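Local coordinates for DotU family type IV/VI secretion system protein (PDB 6Y4R) that forms the cytoplasmic domain of TssL, a key component of the type VI secretion system, and probably belongs to its membrane complex, as in relatives, at residues Asp6-His9 and Asp10-Leu14; Tyr60-Cys63 and Ala64-Glu68. All blocks are in the same frame, centred on the assembly; numbering follows the deposited sequence.

Contact 1: residues Asp6-His9 and Asp10-Leu14; sequences DLLH and DGFYL
Leu8 and Phe12 meet one turn apart where helix 4-7 gives way to helix 9-19. Leu8 has left helical backbone geometry and takes the N-cap position of the second helix, so the break between the helices is a single residue. Its carbonyl starts the new turn: Phe12 N donates to Leu8 O at 2.8 Å, nearly straight at the hydrogen and close to the carbonyl axis (C=O...N 171°). The next bond, Tyr13 N to His9 O at 3.3 Å, is weak.

On the buried side, Phe12 carries CG beside its backbone N and anti to its carbonyl carbon (chi1 -77°), which swings the ring back over the preceding turn. CE2 comes within 3.5 Å of Leu8 CB, and CE2 and CZ both lie 3.7 Å from Leu8 CD1, the two side chains running at a slant to each other. Tyr127 meets the Phe12 ring edge-to-face, while Val124 packs on Leu8, so both residues look to helix 119-130.

The outer side is polar. The His9 ring and the Asp10 carboxylate, their planes 36° apart, leave ND1 of His9 4.0 Å from OD1 of Asp10, too far for a bond; if the histidine were protonated, a weak attraction could act. Taken together, this is a helix-to-helix break with Leu8 at the N-cap position, followed by an amphipathic first turn, in the all-helical domain of TssL.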
loop_
_atom_site.group_PDB
_atom_site.type_symbol
_atom_site.label_atom_id
_atom_site.label_comp_id
_atom_site.label_asym_id
_atom_site.label_seq_id
_atom_site.Cartn_x
_atom_site.Cartn_y
_atom_site.Cartn_z
ATOM N N ASP A 6 8.959 -3.684 -7.885
ATOM C CA ASP A 6 9.199 -3.189 -9.241
ATOM C C ASP A 6 7.952 -3.255 -10.129
ATOM O O ASP A 6 7.784 -2.402 -11.017
ATOM C CB ASP A 6 10.366 -3.945 -9.894
ATOM C CG ASP A 6 11.684 -3.814 -9.112
ATOM O OD1 ASP A 6 11.968 -2.710 -8.589
ATOM O OD2 ASP A 6 12.461 -4.794 -9.071
ATOM N N LEU A 7 7.063 -4.236 -9.911
ATOM C CA LEU A 7 5.826 -4.280 -10.692
ATOM C C LEU A 7 4.850 -3.189 -10.267
ATOM O O LEU A 7 4.087 -2.683 -11.100
ATOM C CB LEU A 7 5.154 -5.648 -10.559
ATOM C CG LEU A 7 5.899 -6.895 -11.015
ATOM C CD1 LEU A 7 5.093 -8.115 -10.618
ATOM C CD2 LEU A 7 6.081 -6.866 -12.531
ATOM N N LEU A 8 4.904 -2.776 -9.000
ATOM C CA LEU A 8 4.127 -1.663 -8.468
ATOM C C LEU A 8 4.839 -0.325 -8.631
ATOM O O LEU A 8 4.394 0.681 -8.054
ATOM C CB LEU A 8 3.834 -1.910 -6.986
ATOM C CG LEU A 8 2.893 -3.028 -6.603
ATOM C CD1 LEU A 8 3.041 -3.247 -5.107
ATOM C CD2 LEU A 8 1.473 -2.616 -6.966
ATOM N N HIS A 9 5.921 -0.293 -9.420
ATOM C CA HIS A 9 6.701 0.935 -9.583
ATOM C C HIS A 9 5.839 2.072 -10.125
ATOM O O HIS A 9 5.972 3.221 -9.687
ATOM C CB HIS A 9 7.884 0.666 -10.527
ATOM C CG HIS A 9 8.714 1.858 -10.860
ATOM N ND1 HIS A 9 8.923 2.271 -12.152
ATOM C CD2 HIS A 9 9.446 2.695 -10.085
ATOM C CE1 HIS A 9 9.724 3.332 -12.161
ATOM N NE2 HIS A 9 10.055 3.618 -10.915
ATOM N N ASP A 10 4.945 1.773 -11.078
ATOM C CA ASP A 10 4.081 2.821 -11.627
ATOM C C ASP A 10 3.048 3.299 -10.606
ATOM O O ASP A 10 2.745 4.497 -10.541
ATOM C CB ASP A 10 3.373 2.323 -12.890
ATOM C CG ASP A 10 4.295 2.261 -14.116
ATOM O OD1 ASP A 10 5.421 2.825 -14.079
ATOM O OD2 ASP A 10 3.876 1.662 -15.135
ATOM N N GLY A 11 2.499 2.378 -9.805
ATOM C CA GLY A 11 1.508 2.757 -8.805
ATOM C C GLY A 11 2.094 3.551 -7.648
ATOM O O GLY A 11 1.477 4.511 -7.168
ATOM N N PHE A 12 3.273 3.135 -7.156
ATOM C CA PHE A 12 3.917 3.826 -6.044
ATOM C C PHE A 12 4.319 5.251 -6.409
ATOM O O PHE A 12 4.412 6.112 -5.528
ATOM C CB PHE A 12 5.157 3.054 -5.567
ATOM C CG PHE A 12 4.846 1.851 -4.727
ATOM C CD1 PHE A 12 3.912 1.924 -3.702
ATOM C CD2 PHE A 12 5.518 0.655 -4.929
ATOM C CE1 PHE A 12 3.613 0.801 -2.909
ATOM C CE2 PHE A 12 5.233 -0.480 -4.131
ATOM C CZ PHE A 12 4.274 -0.400 -3.121
ATOM N N TYR A 13 4.584 5.523 -7.694
ATOM C CA TYR A 13 4.954 6.885 -8.101
ATOM C C TYR A 13 3.810 7.862 -7.903
ATOM O O TYR A 13 4.038 9.051 -7.634
ATOM C CB TYR A 13 5.368 6.946 -9.559
ATOM C CG TYR A 13 5.670 8.375 -10.021
ATOM C CD1 TYR A 13 6.637 9.143 -9.373
ATOM C CD2 TYR A 13 4.986 8.960 -11.098
ATOM C CE1 TYR A 13 6.924 10.452 -9.797
ATOM C CE2 TYR A 13 5.258 10.261 -11.519
ATOM C CZ TYR A 13 6.221 10.999 -10.873
ATOM O OH TYR A 13 6.420 12.278 -11.362
ATOM N N LEU A 14 2.574 7.389 -8.090
ATOM C CA LEU A 14 1.385 8.214 -7.905
ATOM C C LEU A 14 1.062 8.397 -6.428
ATOM O O LEU A 14 0.475 9.418 -6.057
ATOM C CB LEU A 14 0.192 7.588 -8.636
ATOM C CG LEU A 14 0.292 7.190 -10.119
ATOM C CD1 LEU A 14 -0.952 6.441 -10.543
ATOM C CD2 LEU A 14 0.481 8.396 -11.010
#

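Contact 2: residues Tyr60-Cys63 and Ala64-Glu68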
loop_
_atom_site.group_PDB
_atom_site.type_symbol
_atom_site.label_atom_id
_atom_site.label_comp_id
_atom_site.label_asym_id
_atom_site.label_seq_id
_atom_site.Cartn_x
_atom_site.Cartn_y
_atom_site.Cartn_z
ATOM N N TYR A 60 -3.402 -5.541 -1.675
ATOM C CA TYR A 60 -4.128 -5.113 -0.477
ATOM C C TYR A 60 -3.387 -3.984 0.237
ATOM O O TYR A 60 -3.996 -2.992 0.659
ATOM C CB TYR A 60 -4.337 -6.308 0.468
ATOM C CG TYR A 60 -5.047 -5.949 1.765
ATOM C CD1 TYR A 60 -4.343 -5.415 2.850
ATOM C CD2 TYR A 60 -6.417 -6.126 1.897
ATOM C CE1 TYR A 60 -4.991 -5.059 4.019
ATOM C CE2 TYR A 60 -7.077 -5.785 3.065
ATOM C CZ TYR A 60 -6.366 -5.254 4.125
ATOM O OH TYR A 60 -7.038 -4.917 5.287
ATOM N N ALA A 61 -2.068 -4.137 0.392
ATOM C CA ALA A 61 -1.245 -3.130 1.048
ATOM C C ALA A 61 -1.250 -1.832 0.265
ATOM O O ALA A 61 -1.284 -0.744 0.854
ATOM C CB ALA A 61 0.190 -3.645 1.207
ATOM N N PHE A 62 -1.177 -1.917 -1.064
ATOM C CA PHE A 62 -1.162 -0.697 -1.865
ATOM C C PHE A 62 -2.494 0.039 -1.763
ATOM O O PHE A 62 -2.526 1.271 -1.762
ATOM C CB PHE A 62 -0.839 -1.024 -3.321
ATOM C CG PHE A 62 -0.940 0.153 -4.251
ATOM C CD1 PHE A 62 0.200 0.842 -4.624
ATOM C CD2 PHE A 62 -2.168 0.565 -4.771
ATOM C CE1 PHE A 62 0.121 1.933 -5.491
ATOM C CE2 PHE A 62 -2.256 1.664 -5.634
ATOM C CZ PHE A 62 -1.112 2.339 -5.995
ATOM N N CYS A 63 -3.604 -0.699 -1.714
ATOM C CA CYS A 63 -4.910 -0.063 -1.580
ATOM C C CYS A 63 -5.099 0.542 -0.191
ATOM O O CYS A 63 -5.631 1.652 -0.056
ATOM C CB CYS A 63 -6.010 -1.069 -1.906
ATOM S SG CYS A 63 -6.044 -1.534 -3.674
ATOM N N ALA A 64 -4.669 -0.160 0.858
ATOM C CA ALA A 64 -4.705 0.448 2.184
ATOM C C ALA A 64 -3.876 1.734 2.218
ATOM O O ALA A 64 -4.261 2.709 2.873
ATOM C CB ALA A 64 -4.230 -0.554 3.240
ATOM N N LEU A 65 -2.756 1.761 1.491
ATOM C CA LEU A 65 -1.819 2.886 1.527
ATOM C C LEU A 65 -2.316 4.083 0.721
ATOM O O LEU A 65 -2.188 5.230 1.165
ATOM C CB LEU A 65 -0.447 2.428 1.032
ATOM C CG LEU A 65 0.594 3.435 0.565
ATOM C CD1 LEU A 65 1.164 4.215 1.728
ATOM C CD2 LEU A 65 1.691 2.695 -0.157
ATOM N N ILE A 66 -2.820 3.842 -0.495
ATOM C CA ILE A 66 -3.379 4.923 -1.311
ATOM C C ILE A 66 -4.617 5.516 -0.647
ATOM O O ILE A 66 -4.831 6.733 -0.697
ATOM C CB ILE A 66 -3.688 4.424 -2.738
ATOM C CG1 ILE A 66 -4.167 5.569 -3.630
ATOM C CG2 ILE A 66 -4.730 3.304 -2.724
ATOM C CD1 ILE A 66 -3.205 6.691 -3.732
ATOM N N ASP A 67 -5.420 4.685 0.033
ATOM C CA ASP A 67 -6.618 5.222 0.667
ATOM C C ASP A 67 -6.263 6.200 1.781
ATOM O O ASP A 67 -6.838 7.295 1.857
ATOM C CB ASP A 67 -7.500 4.110 1.257
ATOM C CG ASP A 67 -8.340 3.347 0.213
ATOM O OD1 ASP A 67 -8.399 3.744 -0.973
ATOM O OD2 ASP A 67 -9.063 2.406 0.626
ATOM N N GLU A 68 -5.272 5.861 2.615
ATOM C CA GLU A 68 -4.975 6.714 3.766
ATOM C C GLU A 68 -4.141 7.927 3.394
ATOM O O GLU A 68 -4.247 8.972 4.046
ATOM C CB GLU A 68 -4.309 5.905 4.879
ATOM C CG GLU A 68 -3.572 6.757 5.917
ATOM C CD GLU A 68 -2.787 5.947 6.953
ATOM O OE1 GLU A 68 -3.405 5.091 7.609
ATOM O OE2 GLU A 68 -1.560 6.152 7.113
#
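Ile66 holds CG1 anti to its backbone N (chi1 -176°), which places CG2 between the backbone N and the carbonyl carbon, directed back at the preceding turn. There CG2 rests against two backbone carbonyls, 3.1 Å from Phe62 O and 3.3 Å from Cys63 O. Phe62 is likewise turned with CG anti to N (chi1 174°), and its ring reaches along the same flank of the helix. The two side chains run across each other at a slant, CE2 of Phe62 lying farther off, 4.2 Å from CG2 of Ile66. That is a light apolar touch, and Ile15 of helix 9-19 packs on both residues.

Beneath the side chains the backbone is plain alpha helix. Each carbonyl from Tyr60 to Cys63 accepts from the amide four residues on, as in Ile66 N to Phe62 O at 2.9 Å. Phe62 O also takes a weak second bond from Leu65 N at 3.3 Å. This is a buried part of helix 52-71 in the helical bundle of the TssL cytoplasmic domain, with neighbours on several faces: Cys63 packs on Leu94 and Phe95 of helix 90-95, and Ala61 on Phe104 of helix 100-114.

Asp67 brings a buried carboxylate into this setting. With CG beside the backbone N, the group folds back near the carbonyl of Cys63, CG lying 3.2 Å from Cys63 O. Its polar end is satisfied from outside the turn: OD1 accepts from Trp85 NE1 and Leu90 N, and OD2 from Gln91 N, three bonds that fix its rotation and tie helix 52-71 to the end of helix 79-85 and the start of helix 90-95.

How the contacts relate
Both contacts are local helix turns, but contact 1 is only half buried, at the break between helix 4-7 and helix 9-19, whereas contact 2 lies wholly in the core, its centre about 4 Å from the centre of the chain. Their centres are 13 Å apart, and they meet through packing of helix 9-19 on helix 52-71: Phe12 CE1 is 3.9 Å from Leu65 CD2, and Phe62 also lies against the Gly11 backbone. Polar groups differ with place. In contact 1 the His9 and Asp10 side chains lie on an exposed edge; in contact 2 the Asp67 carboxylate is buried and held by hydrogen bonds from other parts of the chain.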